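PDB 4M0N: DUF4974 domain-containing protein from Parabacteroides distasonis, which probably acts as an anti-sigma factor of the FecR family, represented here by the part that holds its FecR and C-terminal FecR regions. Local coordinates for residues Lys90-Phe96 and Val111-Glu117. The protein carries 1 engineered substitution. Numbering follows the deposited sequence.
Engineered in segment 90-96: Ala94 (natural residue Thr).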
loop_
_atom_site.group_PDB
_atom_site.type_symbol
_atom_site.label_atom_id
_atom_site.label_comp_id
_atom_site.label_asym_id
_atom_site.label_seq_id
_atom_site.Cartn_x
_atom_site.Cartn_y
_atom_site.Cartn_z
ATOM N N LYS A 90 -2.019 -10.792 11.566
ATOM C CA LYS A 90 -1.647 -11.185 12.927
ATOM C C LYS A 90 -0.212 -11.677 12.989
ATOM O O LYS A 90 0.184 -12.537 12.189
ATOM C CB LYS A 90 -2.596 -12.274 13.336
ATOM C CG LYS A 90 -2.468 -12.738 14.760
ATOM C CD LYS A 90 -3.576 -13.739 15.045
ATOM C CE LYS A 90 -3.593 -14.112 16.510
ATOM N NZ LYS A 90 -2.343 -14.823 16.893
ATOM N N VAL A 91 0.587 -11.112 13.882
ATOM C CA VAL A 91 1.949 -11.539 14.008
ATOM C C VAL A 91 2.329 -11.640 15.480
ATOM O O VAL A 91 1.660 -11.064 16.351
ATOM C CB VAL A 91 2.970 -10.630 13.288
ATOM C CG1 VAL A 91 2.592 -10.381 11.830
ATOM C CG2 VAL A 91 3.188 -9.321 14.031
ATOM N N LEU A 92 3.436 -12.325 15.744
ATOM C CA LEU A 92 4.081 -12.212 17.048
ATOM C C LEU A 92 5.257 -11.237 17.004
ATOM O O LEU A 92 5.499 -10.482 17.938
ATOM C CB LEU A 92 4.565 -13.578 17.507
ATOM C CG LEU A 92 3.525 -14.689 17.531
ATOM C CD1 LEU A 92 4.197 -15.962 18.044
ATOM C CD2 LEU A 92 2.342 -14.334 18.413
ATOM N N GLY A 93 5.994 -11.288 15.908
ATOM C CA GLY A 93 7.128 -10.403 15.682
ATOM C C GLY A 93 7.438 -10.573 14.223
ATOM O O GLY A 93 7.738 -11.660 13.796
ATOM N N ALA A 94 7.284 -9.511 13.441
ATOM C CA ALA A 94 7.522 -9.557 12.003
ATOM C C ALA A 94 7.549 -8.144 11.467
ATOM O O ALA A 94 7.083 -7.229 12.146
ATOM C CB ALA A 94 6.413 -10.320 11.306
ATOM N N SER A 95 8.107 -7.945 10.287
ATOM C CA SER A 95 7.959 -6.648 9.628
ATOM C C SER A 95 7.303 -6.892 8.298
ATOM O O SER A 95 7.640 -7.820 7.565
ATOM C CB SER A 95 9.263 -5.853 9.510
ATOM O OG SER A 95 10.221 -6.417 8.608
ATOM N N PHE A 96 6.335 -6.053 8.000
ATOM C CA PHE A 96 5.474 -6.296 6.849
ATOM C C PHE A 96 4.741 -5.043 6.441
ATOM O O PHE A 96 4.503 -4.141 7.269
ATOM C CB PHE A 96 4.464 -7.390 7.164
ATOM C CG PHE A 96 3.638 -7.095 8.389
ATOM C CD1 PHE A 96 4.132 -7.351 9.661
ATOM C CD2 PHE A 96 2.381 -6.546 8.267
ATOM C CE1 PHE A 96 3.387 -7.030 10.788
ATOM C CE2 PHE A 96 1.635 -6.196 9.404
ATOM C CZ PHE A 96 2.140 -6.471 10.666
ATOM N N VAL A 111 5.417 -9.501 3.182
ATOM C CA VAL A 111 6.234 -9.752 4.362
ATOM C C VAL A 111 7.701 -9.473 4.067
ATOM O O VAL A 111 8.241 -9.961 3.088
ATOM C CB VAL A 111 6.114 -11.215 4.848
ATOM C CG1 VAL A 111 6.943 -11.432 6.095
ATOM C CG2 VAL A 111 4.654 -11.581 5.072
ATOM N N ARG A 112 8.315 -8.638 4.892
ATOM C CA ARG A 112 9.731 -8.356 4.780
ATOM C C ARG A 112 10.571 -9.287 5.658
ATOM O O ARG A 112 11.551 -9.877 5.203
ATOM C CB ARG A 112 10.009 -6.919 5.154
ATOM C CG ARG A 112 11.462 -6.514 4.989
ATOM C CD ARG A 112 11.675 -5.919 3.616
ATOM N NE ARG A 112 13.001 -5.342 3.429
ATOM C CZ ARG A 112 14.100 -6.030 3.118
ATOM N NH1 ARG A 112 14.071 -7.347 2.931
ATOM N NH2 ARG A 112 15.253 -5.380 2.976
ATOM N N THR A 113 10.185 -9.405 6.923
ATOM C CA THR A 113 10.868 -10.281 7.853
ATOM C C THR A 113 9.835 -10.985 8.724
ATOM O O THR A 113 8.762 -10.476 8.947
ATOM C CB THR A 113 11.867 -9.512 8.755
ATOM O OG1 THR A 113 11.167 -8.668 9.666
ATOM C CG2 THR A 113 12.752 -8.631 7.924
ATOM N N GLY A 114 10.163 -12.173 9.207
ATOM C CA GLY A 114 9.302 -12.887 10.143
ATOM C C GLY A 114 8.170 -13.636 9.462
ATOM O O GLY A 114 8.199 -13.866 8.247
ATOM N N LYS A 115 7.130 -13.944 10.245
ATOM C CA LYS A 115 6.016 -14.799 9.829
ATOM C C LYS A 115 4.741 -14.044 10.140
ATOM O O LYS A 115 4.617 -13.440 11.203
ATOM C CB LYS A 115 6.045 -16.140 10.566
ATOM C CG LYS A 115 7.274 -16.955 10.207
ATOM C CD LYS A 115 7.250 -18.335 10.809
ATOM C CE LYS A 115 8.558 -19.046 10.533
ATOM N NZ LYS A 115 8.512 -20.445 10.991
ATOM N N VAL A 116 3.828 -14.041 9.172
ATOM C CA VAL A 116 2.621 -13.260 9.262
ATOM C C VAL A 116 1.407 -14.137 8.933
ATOM O O VAL A 116 1.438 -14.908 7.975
ATOM C CB VAL A 116 2.713 -12.108 8.246
ATOM C CG1 VAL A 116 1.441 -11.342 8.177
ATOM C CG2 VAL A 116 3.906 -11.203 8.589
ATOM N N GLU A 117 0.339 -14.000 9.717
ATOM C CA GLU A 117 -0.924 -14.695 9.405
ATOM C C GLU A 117 -1.934 -13.665 8.918
ATOM O O GLU A 117 -2.114 -12.645 9.541
ATOM C CB GLU A 117 -1.491 -15.383 10.647
ATOM C CG GLU A 117 -2.768 -16.162 10.406
ATOM C CD GLU A 117 -3.253 -16.957 11.624
ATOM O OE1 GLU A 117 -2.493 -17.806 12.122
ATOM O OE2 GLU A 117 -4.400 -16.743 12.062
HETATM O O HOH W 1 5.166 -13.602 13.789
HETATM O O HOH W 2 8.249 -14.136 13.228
#
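Ser95 faces both Arg112 and Thr113, which defines a classic beta bulge in the FecR region, close to where two antiparallel chains pass together from one sheet to the other. Strands 88-91 and 116-120 belong to one sheet, 94-100 and 106-111 to the other, and both chains cross between them here.

Backbone bonds fix the register at each end. Lys90 and Glu117 form a hydrogen-bonded pair, with Lys90 N reaching Glu117 O at 2.7 Å and a nearly straight N-H...O angle of 175°. At the bulge, Ser95 O is gripped twice, by Arg112 N at 2.9 Å and Thr113 N at 3.1 Å, both approaching from the same face of its carbonyl plane. Ser95 N returns a bond to Thr113 O, but stands 42° above that carbonyl plane.

Between these ends a water bridges the two segments: it accepts from Leu92 N and donates to Gly93 O and to Lys115 O, the last at 2.6 Å.

Apolar contacts converge on Val116 CG2. Val91 lies alongside, its CG1 3.6 Å from Val116 CG2; CB of the engineered Ala94 and the obliquely approaching Phe96 ring also touch that methyl. The Phe96 ring also meets that of Phe70, with the two planes close to parallel, tying the cluster to strand 67-72.

Among side-chain hydroxyls, Ser95 OG and Thr113 OG1 each sit between their own backbone N and carbonyl carbon (chi1 69° in both), which brings them to 2.7 Å in a hydrogen bond that either could donate.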